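Long-range contacts in putative modulator of DNA gyrase (Bacteroides thetaiotaomicron, PDB 1VPB), which belongs to the peptidase U62 (PmbA/TldD) family and may act as a metallopeptidase, the activity generally assigned to that family: residues Arg291-Glu297 and Ser349-Glu355; Leu259-Met263 and Leu416-Trp420; Lys123-Leu128 and Lys302-Tyr308. One frame throughout, in Å; residues are numbered along the deposited sequence. Where two conformers were deposited one is given.

Contact 1 (Arg291-Glu297 and Ser349-Glu355); sequences RLTLTDE and SSILVME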
loop_
_atom_site.group_PDB
_atom_site.type_symbol
_atom_site.label_atom_id
_atom_site.label_comp_id
_atom_site.label_asym_id
_atom_site.label_seq_id
_atom_site.Cartn_x
_atom_site.Cartn_y
_atom_site.Cartn_z
ATOM N N ARG A 291 17.084 13.185 29.599
ATOM C CA ARG A 291 15.731 13.719 29.337
ATOM C C ARG A 291 14.830 12.743 28.630
ATOM O O ARG A 291 13.658 13.059 28.447
ATOM C CB ARG A 291 15.819 15.045 28.546
ATOM C CG ARG A 291 16.592 16.145 29.207
ATOM C CD ARG A 291 15.874 17.009 30.208
ATOM N NE ARG A 291 15.221 16.242 31.259
ATOM C CZ ARG A 291 15.798 15.665 32.323
ATOM N NH1 ARG A 291 17.103 15.716 32.534
ATOM N NH2 ARG A 291 15.018 15.012 33.193
ATOM N N LEU A 292 15.345 11.598 28.184
ATOM C CA LEU A 292 14.529 10.579 27.514
ATOM C C LEU A 292 14.070 9.515 28.501
ATOM O O LEU A 292 14.789 8.597 28.834
ATOM C CB LEU A 292 15.282 9.894 26.377
ATOM C CG LEU A 292 14.567 8.773 25.591
ATOM C CD1 LEU A 292 13.252 9.320 25.046
ATOM C CD2 LEU A 292 15.426 8.196 24.472
ATOM N N THR A 293 12.831 9.670 28.915
ATOM C CA THR A 293 12.110 8.668 29.650
ATOM C C THR A 293 10.837 8.337 28.902
ATOM O O THR A 293 10.037 9.211 28.532
ATOM C CB THR A 293 11.835 9.195 31.090
ATOM O OG1 THR A 293 13.072 9.333 31.775
ATOM C CG2 THR A 293 11.047 8.187 31.893
ATOM N N LEU A 294 10.663 7.043 28.680
ATOM C CA LEU A 294 9.660 6.523 27.791
ATOM C C LEU A 294 9.138 5.236 28.387
ATOM O O LEU A 294 9.911 4.350 28.712
ATOM C CB LEU A 294 10.261 6.234 26.431
ATOM C CG LEU A 294 9.256 5.880 25.325
ATOM C CD1 LEU A 294 8.356 7.027 24.873
ATOM C CD2 LEU A 294 10.022 5.315 24.121
ATOM N N THR A 295 7.815 5.149 28.555
ATOM C CA THR A 295 7.202 3.929 29.069
ATOM C C THR A 295 6.174 3.423 28.074
ATOM O O THR A 295 5.591 4.187 27.283
ATOM C CB THR A 295 6.534 4.134 30.437
ATOM O OG1 THR A 295 5.615 5.204 30.320
ATOM C CG2 THR A 295 7.517 4.598 31.476
ATOM N N ASP A 296 5.899 2.133 28.186
ATOM C CA ASP A 296 4.779 1.502 27.487
ATOM C C ASP A 296 3.655 1.353 28.517
ATOM O O ASP A 296 3.886 0.793 29.586
ATOM C CB ASP A 296 5.217 0.110 26.968
ATOM C CG ASP A 296 4.222 -0.563 26.073
ATOM O OD1 ASP A 296 3.281 0.079 25.517
ATOM O OD2 ASP A 296 4.351 -1.785 25.898
ATOM N N GLU A 297 2.511 1.951 28.223
ATOM C CA GLU A 297 1.386 2.073 29.143
ATOM C C GLU A 297 0.158 1.434 28.544
ATOM O O GLU A 297 -0.715 2.144 28.060
ATOM C CB GLU A 297 1.092 3.551 29.320
ATOM C CG GLU A 297 2.270 4.265 29.942
ATOM C CD GLU A 297 2.359 4.059 31.398
ATOM O OE1 GLU A 297 1.425 3.379 31.980
ATOM O OE2 GLU A 297 3.344 4.643 31.950
ATOM N N SER A 349 5.008 -2.695 21.480
ATOM C CA SER A 349 4.429 -1.678 22.373
ATOM C C SER A 349 2.966 -1.441 22.102
ATOM O O SER A 349 2.444 -1.854 21.066
ATOM C CB SER A 349 5.192 -0.356 22.220
ATOM O OG SER A 349 5.134 0.129 20.895
ATOM N N SER A 350 2.284 -0.776 23.058
ATOM C CA SER A 350 0.858 -0.546 22.973
ATOM C C SER A 350 0.557 0.953 22.993
ATOM O O SER A 350 -0.050 1.472 22.072
ATOM C CB SER A 350 0.148 -1.227 24.102
ATOM O OG SER A 350 0.287 -2.667 24.054
ATOM N N ILE A 351 1.052 1.646 24.043
ATOM C CA ILE A 351 0.957 3.101 24.103
ATOM C C ILE A 351 2.266 3.626 24.609
ATOM O O ILE A 351 2.661 3.300 25.709
ATOM C CB ILE A 351 -0.184 3.603 25.046
ATOM C CG1 ILE A 351 -1.534 3.070 24.619
ATOM C CG2 ILE A 351 -0.210 5.146 25.038
ATOM C CD1 ILE A 351 -2.690 3.420 25.567
ATOM N N LEU A 352 2.970 4.368 23.752
ATOM C CA LEU A 352 4.242 4.955 24.157
ATOM C C LEU A 352 4.029 6.314 24.755
ATOM O O LEU A 352 3.413 7.203 24.142
ATOM C CB LEU A 352 5.198 5.053 23.008
ATOM C CG LEU A 352 5.619 3.674 22.458
ATOM C CD1 LEU A 352 6.435 3.864 21.225
ATOM C CD2 LEU A 352 6.406 2.845 23.422
ATOM N N VAL A 353 4.553 6.479 25.957
ATOM C CA VAL A 353 4.375 7.741 26.694
ATOM C C VAL A 353 5.748 8.298 27.073
ATOM O O VAL A 353 6.498 7.691 27.862
ATOM C CB VAL A 353 3.550 7.535 27.961
ATOM C CG1 VAL A 353 3.401 8.871 28.732
ATOM C CG2 VAL A 353 2.156 6.897 27.623
ATOM N N MET A 354 6.061 9.454 26.512
ATOM C CA MET A 354 7.286 10.164 26.834
ATOM C C MET A 354 7.023 11.069 28.036
ATOM O O MET A 354 5.958 11.678 28.136
ATOM C CB MET A 354 7.723 11.002 25.628
ATOM C CG MET A 354 9.037 11.740 25.787
ATOM S SD MET A 354 10.539 10.779 25.469
ATOM C CE MET A 354 10.460 10.604 23.697
ATOM N N GLU A 355 7.980 11.123 28.954
ATOM C CA GLU A 355 7.907 12.046 30.079
ATOM C C GLU A 355 7.876 13.476 29.558
ATOM O O GLU A 355 8.632 13.843 28.656
ATOM C CB GLU A 355 9.057 11.783 31.035
ATOM C CG GLU A 355 9.261 12.861 32.070
ATOM C CD GLU A 355 10.487 12.551 32.892
ATOM O OE1 GLU A 355 10.326 11.645 33.737
ATOM O OE2 GLU A 355 11.576 13.164 32.627
HETATM O O HOH W 1 11.102 12.202 28.315
HETATM O O HOH W 2 12.545 14.495 30.421
HETATM O O HOH W 3 13.878 11.943 31.857
HETATM O O HOH W 4 12.496 10.312 34.487
HETATM O O HOH W 5 7.024 7.847 30.668
HETATM O O HOH W 6 2.715 -3.558 24.876
#

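Contact 2 (Leu259-Met263 and Leu416-Trp420); sequences LLSPM and LITLW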
loop_
_atom_site.group_PDB
_atom_site.type_symbol
_atom_site.label_atom_id
_atom_site.label_comp_id
_atom_site.label_asym_id
_atom_site.label_seq_id
_atom_site.Cartn_x
_atom_site.Cartn_y
_atom_site.Cartn_z
ATOM N N LEU A 259 10.912 10.796 14.590
ATOM C CA LEU A 259 12.292 10.493 14.976
ATOM C C LEU A 259 12.425 9.342 15.994
ATOM O O LEU A 259 13.505 8.729 16.099
ATOM C CB LEU A 259 12.950 11.770 15.519
ATOM C CG LEU A 259 13.140 12.868 14.488
ATOM C CD1 LEU A 259 13.570 14.161 15.195
ATOM C CD2 LEU A 259 14.183 12.405 13.455
ATOM N N LEU A 260 11.358 9.058 16.751
ATOM C CA LEU A 260 11.355 8.010 17.724
ATOM C C LEU A 260 11.103 6.658 17.094
ATOM O O LEU A 260 11.626 5.622 17.530
ATOM C CB LEU A 260 10.265 8.243 18.777
ATOM C CG LEU A 260 10.259 7.278 19.937
ATOM C CD1 LEU A 260 11.537 7.292 20.749
ATOM C CD2 LEU A 260 9.091 7.623 20.850
ATOM N N SER A 261 10.308 6.689 16.040
ATOM C CA SER A 261 9.876 5.460 15.356
ATOM C C SER A 261 11.022 4.477 15.022
ATOM O O SER A 261 10.918 3.323 15.365
ATOM C CB SER A 261 9.106 5.824 14.080
ATOM O OG SER A 261 8.590 4.647 13.533
ATOM N N PRO A 262 12.115 4.910 14.397
ATOM C CA PRO A 262 13.198 3.975 14.109
ATOM C C PRO A 262 13.889 3.407 15.318
ATOM O O PRO A 262 14.449 2.309 15.247
ATOM C CB PRO A 262 14.148 4.775 13.242
ATOM C CG PRO A 262 13.786 6.162 13.384
ATOM C CD PRO A 262 12.371 6.241 13.811
ATOM N N MET A 263 13.831 4.113 16.449
ATOM C CA MET A 263 14.383 3.565 17.682
ATOM C C MET A 263 13.501 2.411 18.122
ATOM O O MET A 263 13.979 1.361 18.559
ATOM C CB MET A 263 14.399 4.631 18.768
ATOM C CG MET A 263 15.295 5.829 18.469
ATOM S SD MET A 263 17.068 5.537 18.620
ATOM C CE MET A 263 17.326 5.484 20.338
ATOM N N LEU A 416 21.087 8.162 15.011
ATOM C CA LEU A 416 19.912 8.232 15.890
ATOM C C LEU A 416 20.284 8.141 17.371
ATOM O O LEU A 416 19.643 8.764 18.221
ATOM C CB LEU A 416 18.897 7.165 15.529
ATOM C CG LEU A 416 18.144 7.448 14.220
ATOM C CD1 LEU A 416 17.402 6.174 13.799
ATOM C CD2 LEU A 416 17.117 8.615 14.407
ATOM N N ILE A 417 21.312 7.384 17.691
ATOM C CA ILE A 417 21.694 7.270 19.090
ATOM C C ILE A 417 22.209 8.578 19.645
ATOM O O ILE A 417 21.762 9.012 20.696
ATOM C CB ILE A 417 22.737 6.112 19.290
ATOM C CG1 ILE A 417 22.147 4.791 18.910
ATOM C CG2 ILE A 417 23.204 6.026 20.730
ATOM C CD1 ILE A 417 23.160 3.673 19.003
ATOM N N THR A 418 23.150 9.219 18.947
ATOM C CA THR A 418 23.672 10.523 19.393
ATOM C C THR A 418 22.603 11.608 19.305
ATOM O O THR A 418 22.568 12.550 20.116
ATOM C CB THR A 418 25.002 10.910 18.695
ATOM O OG1 THR A 418 24.969 10.573 17.292
ATOM C CG2 THR A 418 26.141 10.070 19.281
ATOM N N LEU A 419 21.718 11.510 18.330
ATOM C CA LEU A 419 20.583 12.416 18.290
ATOM C C LEU A 419 19.776 12.336 19.594
ATOM O O LEU A 419 19.562 13.358 20.260
ATOM C CB LEU A 419 19.659 12.088 17.141
ATOM C CG LEU A 419 18.421 13.008 17.091
ATOM C CD1 LEU A 419 18.702 14.469 16.798
ATOM C CD2 LEU A 419 17.441 12.455 16.105
ATOM N N TRP A 420 19.417 11.130 19.974
ATOM C CA TRP A 420 18.601 10.928 21.164
ATOM C C TRP A 420 19.454 11.176 22.436
ATOM O O TRP A 420 18.909 11.427 23.510
ATOM C CB TRP A 420 17.899 9.594 21.129
ATOM C CG TRP A 420 16.689 9.659 20.250
ATOM C CD1 TRP A 420 16.572 9.211 18.966
ATOM C CD2 TRP A 420 15.439 10.286 20.563
ATOM N NE1 TRP A 420 15.317 9.485 18.471
ATOM C CE2 TRP A 420 14.597 10.149 19.425
ATOM C CE3 TRP A 420 14.937 10.960 21.682
ATOM C CZ2 TRP A 420 13.311 10.645 19.389
ATOM C CZ3 TRP A 420 13.624 11.412 21.658
ATOM C CH2 TRP A 420 12.836 11.264 20.513
#

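Contact 3 (Lys123-Leu128 and Lys302-Tyr308); sequences KPDLKL and KASGARY. With EDO (1,2-ethanediol), chain B.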
loop_
_atom_site.group_PDB
_atom_site.type_symbol
_atom_site.label_atom_id
_atom_site.label_comp_id
_atom_site.label_asym_id
_atom_site.label_seq_id
_atom_site.Cartn_x
_atom_site.Cartn_y
_atom_site.Cartn_z
ATOM N N LYS A 123 -9.310 -7.547 34.615
ATOM C CA LYS A 123 -8.837 -6.168 34.763
ATOM C C LYS A 123 -9.962 -5.218 34.318
ATOM O O LYS A 123 -10.895 -5.609 33.580
ATOM C CB LYS A 123 -7.507 -5.936 34.016
ATOM C CG LYS A 123 -6.274 -6.572 34.698
ATOM C CD LYS A 123 -4.933 -6.225 34.055
ATOM C CE LYS A 123 -3.761 -6.281 35.036
ATOM N NZ LYS A 123 -3.335 -7.668 35.386
ATOM N N PRO A 124 -9.918 -3.964 34.777
ATOM C CA PRO A 124 -11.009 -3.034 34.517
ATOM C C PRO A 124 -11.312 -2.795 33.031
ATOM O O PRO A 124 -10.413 -2.803 32.183
ATOM C CB PRO A 124 -10.530 -1.759 35.203
ATOM C CG PRO A 124 -9.589 -2.139 36.184
ATOM C CD PRO A 124 -8.866 -3.356 35.603
ATOM N N ASP A 125 -12.566 -2.541 32.720
ATOM C CA ASP A 125 -12.985 -2.172 31.354
ATOM C C ASP A 125 -12.158 -1.027 30.829
ATOM O O ASP A 125 -12.076 0.047 31.451
ATOM C CB ASP A 125 -14.481 -1.811 31.402
ATOM C CG ASP A 125 -15.119 -1.607 30.077
ATOM O OD1 ASP A 125 -14.455 -1.698 29.021
ATOM O OD2 ASP A 125 -16.350 -1.273 30.048
ATOM N N LEU A 126 -11.471 -1.248 29.680
ATOM C CA LEU A 126 -10.663 -0.185 29.092
ATOM C C LEU A 126 -11.543 0.862 28.362
ATOM O O LEU A 126 -11.028 1.913 27.977
ATOM C CB LEU A 126 -9.621 -0.722 28.089
ATOM C CG LEU A 126 -8.520 -1.556 28.738
ATOM C CD1 LEU A 126 -7.700 -2.355 27.774
ATOM C CD2 LEU A 126 -7.571 -0.747 29.613
ATOM N N LYS A 127 -12.817 0.540 28.139
ATOM C CA LYS A 127 -13.813 1.494 27.627
ATOM C C LYS A 127 -13.404 2.049 26.266
ATOM O O LYS A 127 -13.388 3.265 26.046
ATOM C CB LYS A 127 -14.004 2.655 28.626
ATOM C CG LYS A 127 -14.628 2.139 29.917
ATOM C CD LYS A 127 -14.973 3.241 30.877
ATOM C CE LYS A 127 -15.571 2.647 32.132
ATOM N NZ LYS A 127 -15.852 3.741 33.161
ATOM N N LEU A 128 -13.005 1.150 25.365
ATOM C CA LEU A 128 -12.473 1.609 24.088
ATOM C C LEU A 128 -13.531 1.620 22.992
ATOM O O LEU A 128 -13.230 1.975 21.827
ATOM C CB LEU A 128 -11.320 0.703 23.654
ATOM C CG LEU A 128 -10.202 0.538 24.700
ATOM C CD1 LEU A 128 -9.251 -0.562 24.255
ATOM C CD2 LEU A 128 -9.496 1.776 24.903
ATOM N N LYS A 302 -9.776 4.379 28.044
ATOM C CA LYS A 302 -10.267 5.161 26.954
ATOM C C LYS A 302 -9.107 5.729 26.119
ATOM O O LYS A 302 -9.206 6.839 25.619
ATOM C CB LYS A 302 -11.118 6.396 27.426
ATOM C CG LYS A 302 -12.397 6.097 28.148
ATOM C CD LYS A 302 -13.298 7.325 28.204
ATOM C CE LYS A 302 -14.689 6.950 28.752
ATOM N NZ LYS A 302 -15.595 8.157 29.022
ATOM N N ALA A 303 -8.049 4.964 25.931
ATOM C CA ALA A 303 -6.836 5.457 25.258
ATOM C C ALA A 303 -6.595 4.632 24.001
ATOM O O ALA A 303 -6.570 3.395 24.090
ATOM C CB ALA A 303 -5.690 5.340 26.150
ATOM N N SER A 304 -6.362 5.290 22.876
ATOM C CA SER A 304 -6.022 4.600 21.620
ATOM C C SER A 304 -4.736 3.807 21.839
ATOM O O SER A 304 -3.769 4.324 22.357
ATOM C CB SER A 304 -5.796 5.607 20.513
ATOM O OG SER A 304 -5.526 4.919 19.280
ATOM N N GLY A 305 -4.758 2.520 21.493
ATOM C CA GLY A 305 -3.612 1.647 21.709
ATOM C C GLY A 305 -3.723 0.690 22.870
ATOM O O GLY A 305 -2.975 -0.293 22.997
ATOM N N ALA A 306 -4.638 0.979 23.799
ATOM C CA ALA A 306 -4.700 0.188 25.014
ATOM C C ALA A 306 -5.161 -1.250 24.733
ATOM O O ALA A 306 -6.009 -1.487 23.866
ATOM C CB ALA A 306 -5.630 0.853 26.017
ATOM N N ARG A 307 -4.589 -2.180 25.457
ATOM C CA ARG A 307 -4.930 -3.605 25.319
ATOM C C ARG A 307 -4.360 -4.438 26.444
ATOM O O ARG A 307 -3.307 -4.116 26.999
ATOM C CB ARG A 307 -4.436 -4.138 23.960
ATOM C CG ARG A 307 -2.976 -4.041 23.773
ATOM C CD ARG A 307 -2.497 -4.632 22.446
ATOM N NE ARG A 307 -1.043 -4.455 22.309
ATOM C CZ ARG A 307 -0.294 -5.068 21.401
ATOM N NH1 ARG A 307 -0.823 -5.902 20.501
ATOM N NH2 ARG A 307 0.981 -4.804 21.361
ATOM N N TYR A 308 -5.109 -5.485 26.821
ATOM C CA TYR A 308 -4.634 -6.384 27.866
ATOM C C TYR A 308 -3.800 -7.588 27.387
ATOM O O TYR A 308 -3.204 -8.258 28.184
ATOM C CB TYR A 308 -5.817 -6.896 28.679
ATOM C CG TYR A 308 -6.383 -5.835 29.634
ATOM C CD1 TYR A 308 -5.526 -5.102 30.425
ATOM C CD2 TYR A 308 -7.753 -5.560 29.680
ATOM C CE1 TYR A 308 -6.028 -4.133 31.291
ATOM C CE2 TYR A 308 -8.274 -4.575 30.561
ATOM C CZ TYR A 308 -7.373 -3.878 31.371
ATOM O OH TYR A 308 -7.854 -2.891 32.250
HETATM C C1 EDO B . -8.058 0.999 20.956
HETATM O O1 EDO B . -7.356 1.802 20.028
HETATM C C2 EDO B . -7.577 -0.425 20.858
HETATM O O2 EDO B . -6.228 -0.578 21.300
#

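Contact 1 (Arg291-Glu297 and Ser349-Glu355)
Glu355 and Thr293 meet at one end of an antiparallel strand pair, 294-296 against 352-354, two inner strands of a mixed sheet. Glu355 N gives a nearly straight bond of 2.8 Å to Thr293 O, and the two CB atoms touch at 3.8 Å. With CG anti to the backbone N (chi1 167°) and the chain extended, the Glu355 carboxylate runs out past Thr293. There two waters join its separate oxygens to Thr293 OG1, a hydroxyl that also bonds Lys324 N. Arg291 adds a long salt bridge, NH2 to Glu355 OE2 at 3.9 Å, the two flat groups being nearly parallel.

Leu294 and Met354, an antiparallel non-hydrogen-bonded pair, share one face with Leu352 and Asp296. Leu294 reaches across the Val353 carbonyl, and its CD1 settles 4.1 Å from Met354 CB and 4.2 Å from Leu352 CB. Leu260 and Ile264 of helix 256-265 pack on this face. Thr295 and Val353, a hydrogen-bonded pair, occupy the other.

At the far end a side chain joins in as acceptor, beside the backbone bond from Glu297 N to Ile351 O: Asp296 OD1 receives Ser350 N at 2.8 Å on its syn side, tilted out of the carboxylate plane, and Ile351 N at 3.1 Å nearly along the C-O bond. Replacing this aspartate with an alanine would probably leave both amides without their shared acceptor and the bend at Ser350 less firmly held. Ser350 OG bonds Arg307 NE and also gives a hydrogen to a water, which in turn donates to Asp296 OD2 at 2.6 Å.

Contact 2 (Leu259-Met263 and Leu416-Trp420)
Trp420 and Leu259 form the one hydrogen bond between 259-263 and 416-420, NE1 to the backbone O at 3.1 Å. The carbonyl oxygen lies close to the indole plane, yet the donor stands well above the carbonyl plane, 61° out of it. The helix is kinked here: Pro262 has no N-H to give and Met263 N bonds weakly to Leu260 O, consistent with Leu259 O being left to the indole.

On the indole itself, Leu260 places CD1 over one face, near the rim, 4.0 Å from Trp420 CZ2. Met263, its chain folded at chi2 and chi3, slides past the ring in a Met-aromatic contact, with SD 4.5 Å from the centroid of the five-membered ring in an oblique approach. Outside the pair, Phe443 meets Trp420 edge-to-face.

Purely apolar packing completes the set. Pro262 CB lies 3.6 Å from Leu416 CD1, Met263 SD is 3.9 Å from Leu416 CB, and Leu259 and Leu419 cross at about a right angle through their CD2 atoms.

The short axes, 10.7 Å apart, cross steeply at 125°, and both helices lie on the mixed sheet of the C-terminal region, where Leu259 and Leu419 reach Met249 of strand 245-251 and Phe443 of strand 441-443.

Contact 3 (Lys123-Leu128 and Lys302-Tyr308)
A loop-to-loop contact between 123-128 and 302-308 sandwiches the ring of Tyr308 between Lys123 and Leu126. Lys123 CB comes over one face, 3.7 Å from the ring centroid, and Leu126, its CG anti to the carbonyl carbon (chi1 -68°), brings CD1 over the opposite one at 3.8 Å, each a CH-pi contact offset toward the rim. The phenol is fixed within its own plane as well: OH donates to Pro124 O at 2.6 Å, meeting a lone pair in the carbonyl plane.

Two turns shape the loops. Asp125 OD1 accepts from Lys127 N in an Asx turn, and residues Ala303 to Ala306 make a type II beta turn with Gly305 at its positive-phi position. From within the Asx turn, Leu126 O receives Lys302 N at 2.8 Å. Against the beta turn, Leu128 CD2 rests 4.1 Å from Ala306 CB. An ethanediol, probably from the crystallisation liquor, bridges the same turn: O1 accepts from Gly305 N and O2 donates to Ala306 O at 2.7 Å.

Lys127 CB touches Lys302 CG at 3.8 Å, while the two ammonium groups stay 6.1 Å apart, NZ to NZ. Lys302 also makes a cation-pi contact with Tyr216, whose hydroxyl bonds Lys127 O.

In the fold
Following the chain from the N terminus, 123-128 comes first, in the loop between helices 87-101 and 138-150, and waits 173 residues for 302-308 to close contact 3. Meanwhile 259-263 and 291-297 have passed, so contact 3 crosses both others. Contact 1 closes at 349-355 and contact 2 at 416-420, with contact 1 nested inside. Contact 1 touches both others: Leu292 packs on Trp420 of contact 2, and Ile351 CG1 lies against Ser304 O of contact 3. Contacts 2 and 3 remain about 13 Å apart at their nearest atoms. The three contacts connect the helices and small sheet of the C-terminal region with the loop 123-128, whose Leu128 backbone bonds Thr188 in the long antiparallel sheet.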